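Local coordinates for protein putative DD-carboxypeptidase TP_0574 (Treponema pallidum, PDB 1O75) that probably acts as a zinc-stimulated D,D-carboxypeptidase that removes C-terminal residues, may thereby limit peptidoglycan cross-linking, and binds penicillin, at residues B[63-66]-B[67-71]; B[365-368]-B[369-372]. The protein carries 2 engineered substitutions. All coordinates share one frame; numbering follows the deposited sequence.

Contact 1: residues B[63-66]-B[67-71]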
ATOM      1  N   PHE B  63       0.869   5.281 -18.288  1.00 27.22           N
ATOM      2  CA  PHE B  63       1.348   3.935 -18.593  1.00 27.50           C
ATOM      3  C   PHE B  63       0.229   2.911 -18.426  1.00 27.70           C
ATOM      4  O   PHE B  63       0.024   2.041 -19.268  1.00 28.47           O
ATOM      5  CB  PHE B  63       2.498   3.533 -17.655  1.00 27.13           C
ATOM      6  CG  PHE B  63       2.818   2.062 -17.706  1.00 27.97           C
ATOM      7  CD1 PHE B  63       3.547   1.529 -18.773  1.00 29.82           C
ATOM      8  CD2 PHE B  63       2.369   1.197 -16.703  1.00 29.10           C
ATOM      9  CE1 PHE B  63       3.828   0.147 -18.842  1.00 30.82           C
ATOM     10  CE2 PHE B  63       2.643  -0.182 -16.758  1.00 26.16           C
ATOM     11  CZ  PHE B  63       3.375  -0.712 -17.828  1.00 29.85           C
ATOM     12  N   ARG B  64      -0.475   3.000 -17.308  1.00 27.76           N
ATOM     13  CA  ARG B  64      -1.586   2.067 -17.035  1.00 27.40           C
ATOM     14  C   ARG B  64      -2.703   2.145 -18.061  1.00 26.38           C
ATOM     15  O   ARG B  64      -3.254   1.118 -18.455  1.00 28.71           O
ATOM     16  CB  ARG B  64      -2.184   2.350 -15.662  1.00 27.82           C
ATOM     17  CG  ARG B  64      -1.230   2.097 -14.512  1.00 32.36           C
ATOM     18  CD  ARG B  64      -1.857   2.533 -13.189  1.00 34.58           C
ATOM     19  NE  ARG B  64      -0.798   2.729 -12.229  1.00 41.80           N
ATOM     20  CZ  ARG B  64      -0.552   3.871 -11.607  1.00 40.92           C
ATOM     21  NH1 ARG B  64      -1.303   4.935 -11.835  1.00 40.21           N
ATOM     22  NH2 ARG B  64       0.469   3.944 -10.768  1.00 44.78           N
ATOM     23  N   GLN B  65      -3.044   3.348 -18.512  1.00 25.55           N
ATOM     24  CA  GLN B  65      -4.143   3.480 -19.474  1.00 28.58           C
ATOM     25  C   GLN B  65      -3.831   3.211 -20.939  1.00 28.33           C
ATOM     26  O   GLN B  65      -4.741   2.988 -21.730  1.00 27.80           O
ATOM     27  CB  GLN B  65      -4.763   4.868 -19.352  1.00 31.94           C
ATOM     28  CG  GLN B  65      -5.387   5.132 -17.985  1.00 33.93           C
ATOM     29  CD  GLN B  65      -5.970   6.516 -17.909  1.00 39.46           C
ATOM     30  OE1 GLN B  65      -7.137   6.730 -18.263  1.00 41.27           O
ATOM     31  NE2 GLN B  65      -5.154   7.479 -17.489  1.00 36.64           N
ATOM     32  N   GLN B  66      -2.548   3.212 -21.303  1.00 28.94           N
ATOM     33  CA  GLN B  66      -2.170   3.012 -22.708  1.00 27.50           C
ATOM     34  C   GLN B  66      -2.575   1.661 -23.243  1.00 26.64           C
ATOM     35  O   GLN B  66      -2.640   1.456 -24.456  1.00 27.16           O
ATOM     36  CB  GLN B  66      -0.641   3.185 -22.893  1.00 28.62           C
ATOM     37  CG  GLN B  66       0.174   1.951 -22.495  1.00 27.38           C
ATOM     38  CD  GLN B  66       1.677   2.194 -22.666  1.00 30.44           C
ATOM     39  OE1 GLN B  66       2.079   3.005 -23.479  1.00 28.42           O
ATOM     40  NE2 GLN B  66       2.494   1.482 -21.899  1.00 29.31           N
ATOM     41  N   PHE B  67      -2.834   0.717 -22.353  1.00 25.45           N
ATOM     42  CA  PHE B  67      -3.210  -0.603 -22.809  1.00 26.01           C
ATOM     43  C   PHE B  67      -4.648  -0.737 -23.323  1.00 29.43           C
ATOM     44  O   PHE B  67      -4.871  -1.251 -24.422  1.00 28.10           O
ATOM     45  CB  PHE B  67      -2.947  -1.604 -21.690  1.00 27.01           C
ATOM     46  CG  PHE B  67      -1.498  -1.701 -21.316  1.00 28.42           C
ATOM     47  CD1 PHE B  67      -0.614  -2.440 -22.105  1.00 30.65           C
ATOM     48  CD2 PHE B  67      -1.003  -1.011 -20.209  1.00 28.09           C
ATOM     49  CE1 PHE B  67       0.754  -2.492 -21.795  1.00 29.50           C
ATOM     50  CE2 PHE B  67       0.370  -1.052 -19.888  1.00 31.05           C
ATOM     51  CZ  PHE B  67       1.242  -1.795 -20.687  1.00 28.25           C
ATOM     52  N   GLN B  68      -5.614  -0.274 -22.534  1.00 29.47           N
ATOM     53  CA  GLN B  68      -7.025  -0.390 -22.906  1.00 28.58           C
ATOM     54  C   GLN B  68      -7.670   0.887 -23.425  1.00 27.16           C
ATOM     55  O   GLN B  68      -8.760   0.834 -24.010  1.00 29.31           O
ATOM     56  CB  GLN B  68      -7.841  -0.878 -21.693  1.00 28.73           C
ATOM     57  CG  GLN B  68      -7.714  -2.360 -21.408  1.00 29.73           C
ATOM     58  CD  GLN B  68      -8.646  -3.169 -22.261  1.00 32.12           C
ATOM     59  OE1 GLN B  68      -8.122  -3.745 -23.315  1.00 28.70           O
ATOM     60  NE2 GLN B  68      -9.852  -3.254 -21.984  1.00 34.08           N
ATOM     61  N   TYR B  69      -7.022   2.025 -23.212  1.00 26.43           N
ATOM     62  CA  TYR B  69      -7.592   3.313 -23.606  1.00 27.01           C
ATOM     63  C   TYR B  69      -6.841   4.055 -24.714  1.00 30.11           C
ATOM     64  O   TYR B  69      -5.647   3.815 -24.928  1.00 28.40           O
ATOM     65  CB  TYR B  69      -7.675   4.215 -22.367  1.00 25.66           C
ATOM     66  CG  TYR B  69      -8.435   3.561 -21.218  1.00 28.52           C
ATOM     67  CD1 TYR B  69      -9.835   3.646 -21.132  1.00 29.15           C
ATOM     68  CD2 TYR B  69      -7.762   2.813 -20.247  1.00 26.17           C
ATOM     69  CE1 TYR B  69     -10.552   2.983 -20.091  1.00 29.70           C
ATOM     70  CE2 TYR B  69      -8.465   2.161 -19.209  1.00 27.64           C
ATOM     71  CZ  TYR B  69      -9.855   2.250 -19.149  1.00 27.84           C
ATOM     72  OH  TYR B  69     -10.540   1.575 -18.171  1.00 29.01           O
ATOM     73  N   ALA B  70      -7.552   4.962 -25.388  1.00 29.24           N
ATOM     74  CA  ALA B  70      -6.989   5.801 -26.457  1.00 30.35           C
ATOM     75  C   ALA B  70      -6.405   6.979 -25.697  1.00 31.29           C
ATOM     76  O   ALA B  70      -7.132   7.857 -25.223  1.00 32.81           O
ATOM     77  CB  ALA B  70      -8.101   6.268 -27.424  1.00 30.87           C
ATOM     78  N   VAL B  71      -5.085   7.004 -25.578  1.00 30.30           N
ATOM     79  CA  VAL B  71      -4.419   8.034 -24.787  1.00 29.16           C
ATOM     80  C   VAL B  71      -3.429   8.906 -25.540  1.00 32.07           C
ATOM     81  O   VAL B  71      -2.722   8.420 -26.427  1.00 30.16           O
ATOM     82  CB  VAL B  71      -3.612   7.364 -23.647  1.00 30.45           C
ATOM     83  CG1 VAL B  71      -2.848   8.432 -22.817  1.00 27.82           C
ATOM     84  CG2 VAL B  71      -4.539   6.518 -22.787  1.00 28.49           C
TER
HETATM   85  O   HOH W   1      -5.535   0.079 -19.658  1.00 27.99           O

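Contact 2: residues B[365-368]-B[369-372]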
ATOM      1  N   VAL B 365      -5.171  10.343  14.018  1.00 54.11           N
ATOM      2  CA  VAL B 365      -4.459  11.598  14.194  1.00 55.42           C
ATOM      3  C   VAL B 365      -3.065  11.389  13.650  1.00 56.32           C
ATOM      4  O   VAL B 365      -2.379  10.444  14.044  1.00 54.67           O
ATOM      5  CB  VAL B 365      -4.353  12.022  15.665  1.00 56.43           C
ATOM      6  CG1 VAL B 365      -3.584  13.339  15.752  1.00 57.02           C
ATOM      7  CG2 VAL B 365      -5.749  12.174  16.272  1.00 56.13           C
ATOM      8  N   PHE B 366      -2.652  12.259  12.736  1.00 57.43           N
ATOM      9  CA  PHE B 366      -1.339  12.133  12.138  1.00 61.00           C
ATOM     10  C   PHE B 366      -0.833  13.453  11.594  1.00 63.19           C
ATOM     11  O   PHE B 366      -1.616  14.267  11.101  1.00 64.11           O
ATOM     12  CB  PHE B 366      -1.380  11.083  11.017  1.00 59.93           C
ATOM     13  CG  PHE B 366      -2.367  11.394   9.922  1.00 60.09           C
ATOM     14  CD1 PHE B 366      -2.004  12.194   8.840  1.00 60.79           C
ATOM     15  CD2 PHE B 366      -3.662  10.887   9.972  1.00 59.52           C
ATOM     16  CE1 PHE B 366      -2.920  12.485   7.820  1.00 60.48           C
ATOM     17  CE2 PHE B 366      -4.584  11.170   8.961  1.00 60.08           C
ATOM     18  CZ  PHE B 366      -4.211  11.971   7.882  1.00 60.18           C
ATOM     19  N   ALA B 367       0.475  13.673  11.699  1.00 65.57           N
ATOM     20  CA  ALA B 367       1.076  14.895  11.184  1.00 67.78           C
ATOM     21  C   ALA B 367       1.183  14.715   9.674  1.00 69.45           C
ATOM     22  O   ALA B 367       1.447  13.612   9.197  1.00 69.21           O
ATOM     23  CB  ALA B 367       2.444  15.109  11.798  1.00 67.70           C
ATOM     24  N   ASP B 368       0.966  15.801   8.938  1.00 72.29           N
ATOM     25  CA  ASP B 368       0.987  15.808   7.473  1.00 74.81           C
ATOM     26  C   ASP B 368       1.526  14.547   6.785  1.00 74.82           C
ATOM     27  O   ASP B 368       0.742  13.704   6.337  1.00 75.43           O
ATOM     28  CB  ASP B 368       1.729  17.054   6.957  1.00 78.28           C
ATOM     29  CG  ASP B 368       1.085  18.367   7.432  1.00 82.27           C
ATOM     30  OD1 ASP B 368      -0.166  18.438   7.517  1.00 84.07           O
ATOM     31  OD2 ASP B 368       1.831  19.337   7.710  1.00 84.06           O
ATOM     32  N   GLY B 369       2.848  14.407   6.701  1.00 73.47           N
ATOM     33  CA  GLY B 369       3.411  13.235   6.046  1.00 72.27           C
ATOM     34  C   GLY B 369       4.113  12.296   7.011  1.00 71.59           C
ATOM     35  O   GLY B 369       5.253  11.872   6.780  1.00 71.44           O
ATOM     36  N   GLN B 370       3.422  11.952   8.090  1.00 69.36           N
ATOM     37  CA  GLN B 370       3.982  11.081   9.109  1.00 67.64           C
ATOM     38  C   GLN B 370       3.064   9.918   9.447  1.00 66.31           C
ATOM     39  O   GLN B 370       1.899   9.908   9.066  1.00 65.72           O
ATOM     40  CB  GLN B 370       4.239  11.895  10.374  1.00 67.60           C
ATOM     41  CG  GLN B 370       5.246  13.009  10.191  1.00 68.79           C
ATOM     42  CD  GLN B 370       6.652  12.479   9.999  1.00 69.87           C
ATOM     43  OE1 GLN B 370       7.157  11.720  10.831  1.00 68.92           O
ATOM     44  NE2 GLN B 370       7.294  12.872   8.904  1.00 70.51           N
ATOM     45  N   PRO B 371       3.589   8.905  10.157  1.00 65.73           N
ATOM     46  CA  PRO B 371       2.775   7.746  10.539  1.00 64.66           C
ATOM     47  C   PRO B 371       1.742   8.213  11.561  1.00 62.82           C
ATOM     48  O   PRO B 371       1.959   9.209  12.236  1.00 62.47           O
ATOM     49  CB  PRO B 371       3.793   6.794  11.163  1.00 64.51           C
ATOM     50  CG  PRO B 371       5.074   7.155  10.465  1.00 65.54           C
ATOM     51  CD  PRO B 371       5.015   8.657  10.434  1.00 65.15           C
ATOM     52  N   LYS B 372       0.632   7.494  11.673  1.00 62.56           N
ATOM     53  CA  LYS B 372      -0.428   7.853  12.611  1.00 62.57           C
ATOM     54  C   LYS B 372       0.013   7.727  14.056  1.00 61.90           C
ATOM     55  O   LYS B 372       0.680   6.758  14.426  1.00 61.80           O
ATOM     56  CB  LYS B 372      -1.660   6.962  12.401  1.00 63.13           C
ATOM     57  CG  LYS B 372      -2.419   7.214  11.111  1.00 64.49           C
ATOM     58  CD  LYS B 372      -3.540   6.200  10.926  1.00 67.30           C
ATOM     59  CE  LYS B 372      -4.256   6.410   9.593  1.00 69.51           C
ATOM     60  NZ  LYS B 372      -5.252   5.329   9.311  1.00 71.94           N
TER
HETATM   61  O   HOH W   2       1.915  11.682  13.049  1.00 54.27           O

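Contact 1: residues B[63-66]-B[67-71]
Across the turn from helix 60-65 into strand 69-85, the backbone carbonyl of Q65 accepts Y69 N at 2.9 Å, with the donor almost in line with the C=O bond. This helix-to-strand junction lies in domain a of the penicillin-binding protein and is largely buried. One water makes a second link: R64 O accepts its proton while Q68 N donates to it. Apart from these polar joints, F63 and F67 form a T-shaped pair. F67 turns its CE2/CZ edge onto one face of F63, the planes 88° apart and the centroids 5.2 Å apart, with F67 CE2 3.7 Å from F63 CZ. The F63 ring gets there because its CG stands anti to the backbone N (chi1 167°), so the side chain, though it starts away from the turn, bends back at its end. The rim of F67 also borders two backbone carbonyls of the helix: R64 O lies near the ring plane beside CD2, and F63 O approaches CE2 obliquely at 3.2 Å. Over one face of F67, Q66 CG makes a CH-pi contact, 4.0 Å from the centroid. Q66 CG sits between its own backbone N and carbonyl carbon (chi1 80°), and from there the extended chain runs alongside the ring, its amide steeply inclined to the ring plane. That amide is fixed from outside, Q66 OE1 accepting L131 N, while Q66 O takes a bond from K156 NZ. Farther along, Y69 has its ring nearly parallel to that of H280 and its OH bonded to N256 O. On the Q65 side chain, Y69 CD2 and V71 CG2 both close on the same methylene, CB, at 3.7 Å and 3.8 Å, and Q65 O lies at the edge of the tyrosine ring.

Contact 2: residues B[365-368]-B[369-372]
A tight beta turn, A367 to Q370, caps the hairpin between strands 362-367 and 372-378, and Q370 N closes it by donating to A367 O at 2.8 Å. The bond is bent, 142° at the hydrogen, and the donor is tilted 33° from the carbonyl plane. Beyond the turn the two arms are bridged by a water, which accepts from A367 N and donates to P371 O at 2.6 Å. On one face of the hairpin F366 and K372 run side by side in the same direction, F366 CB and CD2 each 4.0 Å from K372 CG; the lysine is extended past this point and its aliphatic root does the touching. K372 CA also approaches V365 O at 3.5 Å, a CA-H...O contact. Next to the turn, A367 CB meets Q370 CB and CG at 3.9 Å, chi1 of the glutamine (-62°) setting CG there before a bend at chi2 takes the amide elsewhere. D368 and P371 pack on R409 and H222 of the second subunit. Within this chain strand 372-378 forms one margin of a four-stranded antiparallel sheet, while V365, F366 and A367 lean on strand 396-401 at Y396 and T397.

How the contacts relate
Both contacts are local reversals that deliver the chain into or out of a strand, yet they share no element: contact 1 links helix 60-65 to strand 69-85 of the large mixed sheet, contact 2 joins two strands of the last four-stranded sheet. Their centres are 34 Å apart and they do not touch. Contact 1 is core, held by aromatic edge-to-face packing with buried amides paired to surrounding residues. Contact 2 is surface, its side chains meeting through aliphatic carbons and a phenylalanine ring carbon, while its charged ends make only long, weak ion pairs, D368 with K411 of its own and of the second subunit. Each nevertheless combines one direct backbone bond with one water bridging backbone groups.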